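Local coordinates for protein aac(6')-Ii (PDB 1N71) that transfers an acetyl group from acetyl-coenzyme A to the 6'-amino group of aminoglycoside antibiotics, the reaction that underlies resistance to them, at residues 58-63 and 74-79; 46-51 and 89-94; 16-21 and 32-37. One frame throughout, in Å; residues are numbered along the deposited sequence.

Contact 1 (58-63 and 74-79); sequences GFIGAI and HPLVVE. With COA (coenzyme A), chain E.
F59 and V77 hold the tight part of this antiparallel hairpin. They are a hydrogen-bonded pair: F59 N reaches V77 O at 2.8 Å, and V77 N returns to F59 O at 3.0 Å. The F59 side chain leaves with CG anti to the backbone N (chi1 179°), which carries its ring along the strand until the ring edge reaches P75, CE2 lying 4.0 Å from CD. On the opposite face, the L76 CD1 methyl comes in at an angle against I60 CB, 3.8 Å away. The other L76 methyl, CD2, sits 3.7 Å from CEP of coenzyme A, and V78 N donates to O9P of the cofactor over 3.3 Å.

Toward H74 the pairing slips. G61 faces both H74 and P75, a bulge-like irregularity, and the H74-P75 peptide is cis. The backbone bonds still hold: G61 N binds P75 O, while H74 N meets G61 O from 43° above the carbonyl plane. Only the partly exposed I63 and H74 side chains are loose here, CD1 lying 4.2 Å from ND1.

Strand 46-52 continues the sheet beyond 58-63. Helix 87-101 packs on I60 and A62, helix 11-24 covers F59 and V77 on the other face, and helix 144-149 touches L76.

Contact 2 (46-51 and 89-94); sequences IAVAAV and TRLVNY. With COA (coenzyme A), chain E.
The Y94 ring takes both methyls of V48 at its CD1 corner, where they arrive at a slant. V48 CG1 lies 3.5 Å from Y94 CD1, and CG2 is just as near to that atom. From there CG1 leans toward the ring's CG and CG2 toward CE1, so the fork of the valine straddles this corner. The tyrosine gets there because its CG stands anti to the backbone N (chi1 -165°), which swings the ring off the helix and across to the strand.

One turn earlier, L91 makes the second, purely aliphatic part of the contact. Its CD2 methyl is the probe, touching V48 CG1 at 4.0 Å and A50 CB at 3.9 Å. V48 and A50 both point at the helix, and the leucine tip lodges between them; A49, between the two in sequence, turns its methyl away. No hydrogen bond joins strand and helix. The axes of the two short segments come within 8.9 Å, at 151°, and the join is buried.

The start of the same helical segment does a different job. T89 grips one pyrophosphate oxygen of coenzyme A twice, its N lying 3.0 Å from O2A and its OG1 donating to O2A at 2.6 Å. A chi1 of -63° sets OG1 next to the backbone N, and the two donors converge on O2A. The positive end of the helix probably adds to the attraction.

Helix 87-101 is packed on the sheet, and the turn at its start together with the residues just before it, where K84 N, Q86 N and G88 N hydrogen-bond to coenzyme A, forms the cofactor-binding element, as in other GNAT enzymes.

Contact 3 (16-21 and 32-37); sequences QLSDLL and SSAEEV
L17 opens the contact by sending CD2 to within 3.8 Å of V37 CG1. The leucine and the valine lie alongside, pointing oppositely, rather than meeting end on. Both are buried, and this is the inner, sheet-facing part of the join.

Next comes S18, which carries the polar part. Its hydroxyl stands anti to its own N (chi1 180°) and thereby reaches over to the first turn of the other helix, where S18 OG and S33 OG lie 2.9 Å apart in a hydrogen bond whose donor could be either serine. S33 is buried, so this bond gives its hydroxyl a partner within the protein. Beside it, where the exposed A34 lies at the solvent side, the A34 methyl CB is 4.3 Å from S18 OG, a loose approach. The backbone of S18 is used as well: its CA rests 4.0 Å from V37 CG2.

A turn on from L17 the segment comes back to V37 with L21. The leucine's CD1 is 3.9 Å from V37 CG2, approaching at a slant. V37 is thus shared out by its branches, CG1 going to L17 while CG2 touches both L21 and the S18 backbone. It lies one turn after S33, tied to it by V37 N donating to S33 O at 3.1 Å, which sets the polar and apolar partners on the same side of their helix.

The axes of the two short segments come within 9.0 Å and cross at 119°. Behind this pair lies the sheet: L17 also packs on L56 and F59 of strand 55-66, L20 and L21 rest on V77 of strand 70-78, and Y29, in the connection between the helices, touches L21.

How the contacts relate
Contact 3 closes first along the chain; strands and helix of contacts 1 and 2 follow, with both segments of contact 1 falling between the two of contact 2. Contacts 1 and 2 have centres about 7 Å apart and share one sheet, joined where strands 46-52 and 55-66 pair: G58 O to A50 N, and I60 O to V48 N. The centre of contact 3 is about 12 Å from that of contact 1, on the face of the sheet opposite helix 87-101, and about 17 Å from that of contact 2. Strand 70-78 and helix 87-101, consecutive in the chain, put V78 and T89 on the same cofactor, while contact 3 packs on the sheet away from it.

Contact 1 (58-63 and 74-79)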
loop_
_atom_site.group_PDB
_atom_site.type_symbol
_atom_site.label_atom_id
_atom_site.label_comp_id
_atom_site.label_asym_id
_atom_site.label_seq_id
_atom_site.Cartn_x
_atom_site.Cartn_y
_atom_site.Cartn_z
ATOM N N GLY A 58 13.738 -18.946 -8.161
ATOM C CA GLY A 58 12.846 -18.187 -7.302
ATOM C C GLY A 58 13.433 -16.859 -6.865
ATOM O O GLY A 58 14.651 -16.706 -6.749
ATOM N N PHE A 59 12.564 -15.885 -6.620
ATOM C CA PHE A 59 13.018 -14.567 -6.202
ATOM C C PHE A 59 11.990 -13.916 -5.290
ATOM O O PHE A 59 10.787 -14.087 -5.478
ATOM C CB PHE A 59 13.230 -13.667 -7.420
ATOM C CG PHE A 59 13.686 -12.276 -7.078
ATOM C CD1 PHE A 59 15.028 -12.014 -6.811
ATOM C CD2 PHE A 59 12.770 -11.225 -7.002
ATOM C CE1 PHE A 59 15.458 -10.727 -6.474
ATOM C CE2 PHE A 59 13.182 -9.938 -6.668
ATOM C CZ PHE A 59 14.535 -9.685 -6.402
ATOM N N ILE A 60 12.475 -13.174 -4.304
ATOM C CA ILE A 60 11.599 -12.468 -3.379
ATOM C C ILE A 60 12.264 -11.146 -3.020
ATOM O O ILE A 60 13.490 -11.059 -2.927
ATOM C CB ILE A 60 11.331 -13.298 -2.094
ATOM C CG1 ILE A 60 10.214 -12.639 -1.276
ATOM C CG2 ILE A 60 12.604 -13.412 -1.260
ATOM C CD1 ILE A 60 9.760 -13.458 -0.078
ATOM N N GLY A 61 11.457 -10.106 -2.849
ATOM C CA GLY A 61 12.009 -8.812 -2.497
ATOM C C GLY A 61 11.145 -8.114 -1.465
ATOM O O GLY A 61 10.023 -8.543 -1.196
ATOM N N ALA A 62 11.673 -7.049 -0.872
ATOM C CA ALA A 62 10.918 -6.286 0.114
ATOM C C ALA A 62 11.249 -4.808 -0.031
ATOM O O ALA A 62 12.405 -4.436 -0.251
ATOM C CB ALA A 62 11.239 -6.768 1.526
ATOM N N ILE A 63 10.222 -3.975 0.096
ATOM C CA ILE A 63 10.350 -2.525 -0.026
ATOM C C ILE A 63 10.046 -1.857 1.317
ATOM O O ILE A 63 9.019 -2.134 1.933
ATOM C CB ILE A 63 9.334 -1.972 -1.052
ATOM C CG1 ILE A 63 9.507 -2.674 -2.396
ATOM C CG2 ILE A 63 9.512 -0.470 -1.206
ATOM C CD1 ILE A 63 8.397 -2.370 -3.379
ATOM N N HIS A 74 7.410 -7.832 -1.848
ATOM C CA HIS A 74 7.110 -7.689 -3.269
ATOM C C HIS A 74 8.387 -7.690 -4.102
ATOM O O HIS A 74 9.290 -6.893 -3.863
ATOM C CB HIS A 74 6.334 -6.387 -3.508
ATOM C CG HIS A 74 6.083 -6.086 -4.953
ATOM N ND1 HIS A 74 7.055 -5.574 -5.787
ATOM C CD2 HIS A 74 4.973 -6.232 -5.714
ATOM C CE1 HIS A 74 6.554 -5.415 -6.999
ATOM N NE2 HIS A 74 5.291 -5.807 -6.982
ATOM N N PRO A 75 8.489 -8.612 -5.068
ATOM C CA PRO A 75 7.477 -9.621 -5.384
ATOM C C PRO A 75 7.917 -10.960 -4.805
ATOM O O PRO A 75 8.900 -11.036 -4.062
ATOM C CB PRO A 75 7.506 -9.646 -6.897
ATOM C CG PRO A 75 8.995 -9.574 -7.155
ATOM C CD PRO A 75 9.485 -8.524 -6.154
ATOM N N LEU A 76 7.173 -12.007 -5.136
ATOM C CA LEU A 76 7.513 -13.362 -4.724
ATOM C C LEU A 76 7.130 -14.243 -5.898
ATOM O O LEU A 76 5.955 -14.344 -6.256
ATOM C CB LEU A 76 6.744 -13.812 -3.480
ATOM C CG LEU A 76 6.982 -15.292 -3.128
ATOM C CD1 LEU A 76 8.487 -15.575 -3.003
ATOM C CD2 LEU A 76 6.264 -15.646 -1.832
ATOM N N VAL A 77 8.124 -14.867 -6.510
ATOM C CA VAL A 77 7.860 -15.729 -7.645
ATOM C C VAL A 77 8.784 -16.934 -7.624
ATOM O O VAL A 77 9.967 -16.822 -7.296
ATOM C CB VAL A 77 8.054 -14.972 -8.975
ATOM C CG1 VAL A 77 9.476 -14.460 -9.073
ATOM C CG2 VAL A 77 7.739 -15.892 -10.152
ATOM N N VAL A 78 8.214 -18.084 -7.959
ATOM C CA VAL A 78 8.932 -19.344 -8.022
ATOM C C VAL A 78 8.571 -19.939 -9.380
ATOM O O VAL A 78 7.399 -19.940 -9.754
ATOM C CB VAL A 78 8.461 -20.309 -6.913
ATOM C CG1 VAL A 78 9.122 -21.675 -7.088
ATOM C CG2 VAL A 78 8.788 -19.725 -5.543
ATOM N N GLU A 79 9.560 -20.426 -10.126
ATOM C CA GLU A 79 9.263 -21.020 -11.432
ATOM C C GLU A 79 8.088 -21.969 -11.265
ATOM O O GLU A 79 8.087 -22.807 -10.365
ATOM C CB GLU A 79 10.457 -21.804 -11.972
ATOM C CG GLU A 79 11.691 -20.977 -12.225
ATOM C CD GLU A 79 12.746 -21.749 -12.991
ATOM O OE1 GLU A 79 13.052 -22.894 -12.596
ATOM O OE2 GLU A 79 13.274 -21.210 -13.985
HETATM N N1A COA E . -2.759 -22.446 -1.963
HETATM C C2A COA E . -2.734 -23.086 -0.779
HETATM N N3A COA E . -1.654 -23.544 -0.107
HETATM C C4A COA E . -0.489 -23.269 -0.787
HETATM C C5A COA E . -0.363 -22.629 -1.999
HETATM C C6A COA E . -1.579 -22.187 -2.612
HETATM N N6A COA E . -1.599 -21.555 -3.783
HETATM N N7A COA E . 0.970 -22.533 -2.371
HETATM C C8A COA E . 1.603 -23.120 -1.398
HETATM N N9A COA E . 0.785 -23.595 -0.400
HETATM C C1B COA E . 1.159 -24.309 0.830
HETATM C C2B COA E . 1.764 -25.691 0.566
HETATM O O2B COA E . 0.710 -26.657 0.471
HETATM C C3B COA E . 2.618 -26.001 1.791
HETATM O O3B COA E . 1.741 -26.401 2.857
HETATM P P3B COA E . 1.991 -27.768 3.675
HETATM O O7A COA E . 1.962 -28.826 2.636
HETATM O O8A COA E . 0.857 -27.815 4.631
HETATM O O9A COA E . 3.315 -27.573 4.314
HETATM C C4B COA E . 3.169 -24.608 2.130
HETATM O O4B COA E . 2.210 -23.701 1.574
HETATM C C5B COA E . 4.585 -24.327 1.607
HETATM O O5B COA E . 4.576 -24.213 0.179
HETATM P P1A COA E . 5.931 -24.011 -0.676
HETATM O O1A COA E . 6.266 -25.293 -1.333
HETATM O O2A COA E . 6.936 -23.325 0.166
HETATM O O3A COA E . 5.417 -22.975 -1.788
HETATM P P2A COA E . 6.016 -22.722 -3.259
HETATM O O4A COA E . 5.183 -23.450 -4.240
HETATM O O5A COA E . 7.481 -22.909 -3.255
HETATM O O6A COA E . 5.728 -21.151 -3.432
HETATM C CBP COA E . 4.055 -19.535 -4.147
HETATM C CCP COA E . 4.433 -20.605 -3.132
HETATM C CDP COA E . 2.628 -19.063 -3.836
HETATM C CEP COA E . 5.047 -18.342 -4.013
HETATM C CAP COA E . 4.136 -20.177 -5.599
HETATM O OAP COA E . 3.202 -21.249 -5.761
HETATM C C9P COA E . 4.030 -19.136 -6.728
HETATM O O9P COA E . 5.048 -18.754 -7.321
HETATM N N8P COA E . 2.799 -18.688 -7.007
HETATM C C7P COA E . 2.471 -17.703 -8.032
HETATM C C6P COA E . 2.822 -16.276 -7.617
HETATM C C5P COA E . 1.795 -15.643 -6.696
HETATM O O5P COA E . 0.594 -15.649 -6.993
HETATM N N4P COA E . 2.275 -15.090 -5.572
HETATM C C3P COA E . 1.468 -14.422 -4.544
HETATM C C2P COA E . 1.969 -13.018 -4.247
HETATM S S1P COA E . 0.648 -11.795 -4.154
#

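Contact 2 (46-51 and 89-94)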
loop_
_atom_site.group_PDB
_atom_site.type_symbol
_atom_site.label_atom_id
_atom_site.label_comp_id
_atom_site.label_asym_id
_atom_site.label_seq_id
_atom_site.Cartn_x
_atom_site.Cartn_y
_atom_site.Cartn_z
ATOM N N ILE A 46 15.414 -5.169 -0.358
ATOM C CA ILE A 46 16.055 -6.441 -0.098
ATOM C C ILE A 46 15.719 -7.300 -1.312
ATOM O O ILE A 46 14.592 -7.254 -1.821
ATOM C CB ILE A 46 15.516 -7.072 1.202
ATOM C CG1 ILE A 46 15.979 -6.231 2.397
ATOM C CG2 ILE A 46 16.001 -8.505 1.342
ATOM C CD1 ILE A 46 15.312 -6.589 3.705
ATOM N N ALA A 47 16.709 -8.046 -1.791
ATOM C CA ALA A 47 16.550 -8.913 -2.950
ATOM C C ALA A 47 17.199 -10.263 -2.655
ATOM O O ALA A 47 18.422 -10.363 -2.529
ATOM C CB ALA A 47 17.199 -8.276 -4.166
ATOM N N VAL A 48 16.370 -11.294 -2.546
ATOM C CA VAL A 48 16.845 -12.639 -2.243
ATOM C C VAL A 48 16.520 -13.596 -3.379
ATOM O O VAL A 48 15.405 -13.608 -3.897
ATOM C CB VAL A 48 16.207 -13.151 -0.936
ATOM C CG1 VAL A 48 16.648 -14.577 -0.648
ATOM C CG2 VAL A 48 16.587 -12.225 0.209
ATOM N N ALA A 49 17.497 -14.413 -3.757
ATOM C CA ALA A 49 17.294 -15.356 -4.844
ATOM C C ALA A 49 17.426 -16.809 -4.433
ATOM O O ALA A 49 18.067 -17.144 -3.432
ATOM C CB ALA A 49 18.263 -15.058 -5.972
ATOM N N ALA A 50 16.790 -17.665 -5.221
ATOM C CA ALA A 50 16.825 -19.101 -5.018
ATOM C C ALA A 50 17.489 -19.611 -6.288
ATOM O O ALA A 50 16.942 -19.457 -7.381
ATOM C CB ALA A 50 15.419 -19.654 -4.897
ATOM N N VAL A 51 18.677 -20.189 -6.149
ATOM C CA VAL A 51 19.403 -20.686 -7.309
ATOM C C VAL A 51 19.765 -22.159 -7.211
ATOM O O VAL A 51 20.291 -22.622 -6.199
ATOM C CB VAL A 51 20.696 -19.877 -7.535
ATOM C CG1 VAL A 51 21.434 -20.401 -8.762
ATOM C CG2 VAL A 51 20.358 -18.409 -7.714
ATOM N N THR A 89 8.741 -21.058 0.831
ATOM C CA THR A 89 8.883 -20.982 2.281
ATOM C C THR A 89 10.282 -20.499 2.638
ATOM O O THR A 89 10.456 -19.597 3.460
ATOM C CB THR A 89 8.653 -22.357 2.939
ATOM O OG1 THR A 89 7.306 -22.783 2.699
ATOM C CG2 THR A 89 8.900 -22.277 4.441
ATOM N N ARG A 90 11.282 -21.106 2.014
ATOM C CA ARG A 90 12.662 -20.733 2.279
ATOM C C ARG A 90 12.941 -19.280 1.898
ATOM O O ARG A 90 13.700 -18.588 2.581
ATOM C CB ARG A 90 13.587 -21.703 1.542
ATOM C CG ARG A 90 13.367 -23.140 2.009
ATOM C CD ARG A 90 14.076 -24.141 1.125
ATOM N NE ARG A 90 15.518 -23.973 1.183
ATOM C CZ ARG A 90 16.374 -24.633 0.413
ATOM N NH1 ARG A 90 15.922 -25.504 -0.480
ATOM N NH2 ARG A 90 17.679 -24.423 0.542
ATOM N N LEU A 91 12.320 -18.805 0.822
ATOM C CA LEU A 91 12.509 -17.418 0.404
ATOM C C LEU A 91 11.879 -16.458 1.413
ATOM O O LEU A 91 12.476 -15.449 1.782
ATOM C CB LEU A 91 11.888 -17.170 -0.980
ATOM C CG LEU A 91 12.624 -17.734 -2.197
ATOM C CD1 LEU A 91 11.800 -17.491 -3.461
ATOM C CD2 LEU A 91 13.994 -17.081 -2.312
ATOM N N VAL A 92 10.667 -16.769 1.856
ATOM C CA VAL A 92 9.994 -15.909 2.819
ATOM C C VAL A 92 10.755 -15.861 4.139
ATOM O O VAL A 92 10.959 -14.790 4.702
ATOM C CB VAL A 92 8.554 -16.377 3.057
ATOM C CG1 VAL A 92 7.934 -15.617 4.222
ATOM C CG2 VAL A 92 7.741 -16.147 1.789
ATOM N N ASN A 93 11.188 -17.017 4.626
ATOM C CA ASN A 93 11.932 -17.056 5.878
ATOM C C ASN A 93 13.250 -16.296 5.781
ATOM O O ASN A 93 13.670 -15.649 6.744
ATOM C CB ASN A 93 12.183 -18.504 6.307
ATOM C CG ASN A 93 10.913 -19.201 6.761
ATOM O OD1 ASN A 93 10.080 -18.606 7.443
ATOM N ND2 ASN A 93 10.768 -20.465 6.401
ATOM N N TYR A 94 13.903 -16.359 4.622
ATOM C CA TYR A 94 15.165 -15.651 4.448
ATOM C C TYR A 94 14.877 -14.152 4.406
ATOM O O TYR A 94 15.613 -13.348 4.971
ATOM C CB TYR A 94 15.861 -16.099 3.159
ATOM C CG TYR A 94 17.316 -15.690 3.061
ATOM C CD1 TYR A 94 17.675 -14.390 2.718
ATOM C CD2 TYR A 94 18.333 -16.608 3.316
ATOM C CE1 TYR A 94 19.015 -14.012 2.629
ATOM C CE2 TYR A 94 19.676 -16.240 3.232
ATOM C CZ TYR A 94 20.007 -14.941 2.887
ATOM O OH TYR A 94 21.332 -14.574 2.796
HETATM N N1A COA E . -2.759 -22.446 -1.963
HETATM C C2A COA E . -2.734 -23.086 -0.779
HETATM N N3A COA E . -1.654 -23.544 -0.107
HETATM C C4A COA E . -0.489 -23.269 -0.787
HETATM C C5A COA E . -0.363 -22.629 -1.999
HETATM C C6A COA E . -1.579 -22.187 -2.612
HETATM N N6A COA E . -1.599 -21.555 -3.783
HETATM N N7A COA E . 0.970 -22.533 -2.371
HETATM C C8A COA E . 1.603 -23.120 -1.398
HETATM N N9A COA E . 0.785 -23.595 -0.400
HETATM C C1B COA E . 1.159 -24.309 0.830
HETATM C C2B COA E . 1.764 -25.691 0.566
HETATM O O2B COA E . 0.710 -26.657 0.471
HETATM C C3B COA E . 2.618 -26.001 1.791
HETATM O O3B COA E . 1.741 -26.401 2.857
HETATM P P3B COA E . 1.991 -27.768 3.675
HETATM O O7A COA E . 1.962 -28.826 2.636
HETATM O O8A COA E . 0.857 -27.815 4.631
HETATM O O9A COA E . 3.315 -27.573 4.314
HETATM C C4B COA E . 3.169 -24.608 2.130
HETATM O O4B COA E . 2.210 -23.701 1.574
HETATM C C5B COA E . 4.585 -24.327 1.607
HETATM O O5B COA E . 4.576 -24.213 0.179
HETATM P P1A COA E . 5.931 -24.011 -0.676
HETATM O O1A COA E . 6.266 -25.293 -1.333
HETATM O O2A COA E . 6.936 -23.325 0.166
HETATM O O3A COA E . 5.417 -22.975 -1.788
HETATM P P2A COA E . 6.016 -22.722 -3.259
HETATM O O4A COA E . 5.183 -23.450 -4.240
HETATM O O5A COA E . 7.481 -22.909 -3.255
HETATM O O6A COA E . 5.728 -21.151 -3.432
HETATM C CBP COA E . 4.055 -19.535 -4.147
HETATM C CCP COA E . 4.433 -20.605 -3.132
HETATM C CDP COA E . 2.628 -19.063 -3.836
HETATM C CEP COA E . 5.047 -18.342 -4.013
HETATM C CAP COA E . 4.136 -20.177 -5.599
HETATM O OAP COA E . 3.202 -21.249 -5.761
HETATM C C9P COA E . 4.030 -19.136 -6.728
HETATM O O9P COA E . 5.048 -18.754 -7.321
HETATM N N8P COA E . 2.799 -18.688 -7.007
HETATM C C7P COA E . 2.471 -17.703 -8.032
HETATM C C6P COA E . 2.822 -16.276 -7.617
HETATM C C5P COA E . 1.795 -15.643 -6.696
HETATM O O5P COA E . 0.594 -15.649 -6.993
HETATM N N4P COA E . 2.275 -15.090 -5.572
HETATM C C3P COA E . 1.468 -14.422 -4.544
HETATM C C2P COA E . 1.969 -13.018 -4.247
HETATM S S1P COA E . 0.648 -11.795 -4.154
#

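Contact 3 (16-21 and 32-37)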
loop_
_atom_site.group_PDB
_atom_site.type_symbol
_atom_site.label_atom_id
_atom_site.label_comp_id
_atom_site.label_asym_id
_atom_site.label_seq_id
_atom_site.Cartn_x
_atom_site.Cartn_y
_atom_site.Cartn_z
ATOM N N GLN A 16 17.537 -13.799 -16.064
ATOM C CA GLN A 16 16.649 -14.893 -15.700
ATOM C C GLN A 16 15.477 -14.357 -14.885
ATOM O O GLN A 16 14.349 -14.831 -15.023
ATOM C CB GLN A 16 17.408 -15.948 -14.893
ATOM C CG GLN A 16 18.711 -16.407 -15.533
ATOM C CD GLN A 16 19.302 -17.622 -14.839
ATOM O OE1 GLN A 16 20.513 -17.703 -14.626
ATOM N NE2 GLN A 16 18.450 -18.578 -14.494
ATOM N N LEU A 17 15.744 -13.365 -14.040
ATOM C CA LEU A 17 14.691 -12.773 -13.223
ATOM C C LEU A 17 13.669 -12.117 -14.141
ATOM O O LEU A 17 12.461 -12.270 -13.961
ATOM C CB LEU A 17 15.269 -11.729 -12.265
ATOM C CG LEU A 17 14.234 -11.026 -11.377
ATOM C CD1 LEU A 17 13.478 -12.059 -10.564
ATOM C CD2 LEU A 17 14.923 -10.024 -10.464
ATOM N N SER A 18 14.169 -11.387 -15.133
ATOM C CA SER A 18 13.307 -10.712 -16.094
ATOM C C SER A 18 12.389 -11.719 -16.783
ATOM O O SER A 18 11.177 -11.524 -16.846
ATOM C CB SER A 18 14.153 -9.987 -17.141
ATOM O OG SER A 18 13.328 -9.327 -18.084
ATOM N N ASP A 19 12.971 -12.796 -17.298
ATOM C CA ASP A 19 12.181 -13.821 -17.968
ATOM C C ASP A 19 11.142 -14.373 -17.001
ATOM O O ASP A 19 9.942 -14.373 -17.289
ATOM C CB ASP A 19 13.076 -14.962 -18.456
ATOM C CG ASP A 19 14.079 -14.515 -19.500
ATOM O OD1 ASP A 19 13.677 -13.805 -20.444
ATOM O OD2 ASP A 19 15.268 -14.881 -19.381
ATOM N N LEU A 20 11.615 -14.835 -15.848
ATOM C CA LEU A 20 10.747 -15.401 -14.827
ATOM C C LEU A 20 9.555 -14.498 -14.529
ATOM O O LEU A 20 8.439 -14.978 -14.330
ATOM C CB LEU A 20 11.547 -15.647 -13.547
ATOM C CG LEU A 20 10.821 -16.360 -12.407
ATOM C CD1 LEU A 20 10.261 -17.686 -12.895
ATOM C CD2 LEU A 20 11.791 -16.581 -11.259
ATOM N N LEU A 21 9.793 -13.192 -14.500
ATOM C CA LEU A 21 8.729 -12.230 -14.230
ATOM C C LEU A 21 7.805 -12.092 -15.433
ATOM O O LEU A 21 6.587 -12.012 -15.282
ATOM C CB LEU A 21 9.323 -10.863 -13.879
ATOM C CG LEU A 21 10.114 -10.781 -12.570
ATOM C CD1 LEU A 21 10.753 -9.410 -12.438
ATOM C CD2 LEU A 21 9.186 -11.053 -11.398
ATOM N N SER A 32 8.596 -2.689 -19.844
ATOM C CA SER A 32 9.539 -2.274 -18.806
ATOM C C SER A 32 9.930 -3.394 -17.841
ATOM O O SER A 32 10.247 -3.135 -16.680
ATOM C CB SER A 32 8.955 -1.099 -18.015
ATOM N N SER A 33 9.913 -4.632 -18.323
ATOM C CA SER A 33 10.274 -5.779 -17.496
ATOM C C SER A 33 11.663 -5.600 -16.889
ATOM O O SER A 33 11.809 -5.471 -15.674
ATOM C CB SER A 33 10.247 -7.061 -18.330
ATOM O OG SER A 33 10.748 -8.158 -17.587
ATOM N N ALA A 34 12.680 -5.595 -17.743
ATOM C CA ALA A 34 14.054 -5.425 -17.289
ATOM C C ALA A 34 14.186 -4.134 -16.485
ATOM O O ALA A 34 15.122 -3.967 -15.703
ATOM C CB ALA A 34 14.998 -5.396 -18.485
ATOM N N GLU A 35 13.236 -3.224 -16.674
ATOM C CA GLU A 35 13.261 -1.951 -15.970
ATOM C C GLU A 35 12.807 -2.109 -14.522
ATOM O O GLU A 35 13.439 -1.584 -13.603
ATOM C CB GLU A 35 12.374 -0.935 -16.691
ATOM N N GLU A 36 11.711 -2.831 -14.319
ATOM C CA GLU A 36 11.204 -3.054 -12.972
ATOM C C GLU A 36 12.208 -3.906 -12.203
ATOM O O GLU A 36 12.275 -3.849 -10.977
ATOM C CB GLU A 36 9.840 -3.747 -13.019
ATOM C CG GLU A 36 8.750 -2.898 -13.660
ATOM N N VAL A 37 12.992 -4.688 -12.939
ATOM C CA VAL A 37 14.009 -5.533 -12.330
ATOM C C VAL A 37 15.032 -4.629 -11.653
ATOM O O VAL A 37 15.458 -4.883 -10.524
ATOM C CB VAL A 37 14.725 -6.400 -13.388
ATOM C CG1 VAL A 37 15.876 -7.159 -12.750
ATOM C CG2 VAL A 37 13.740 -7.369 -14.018
#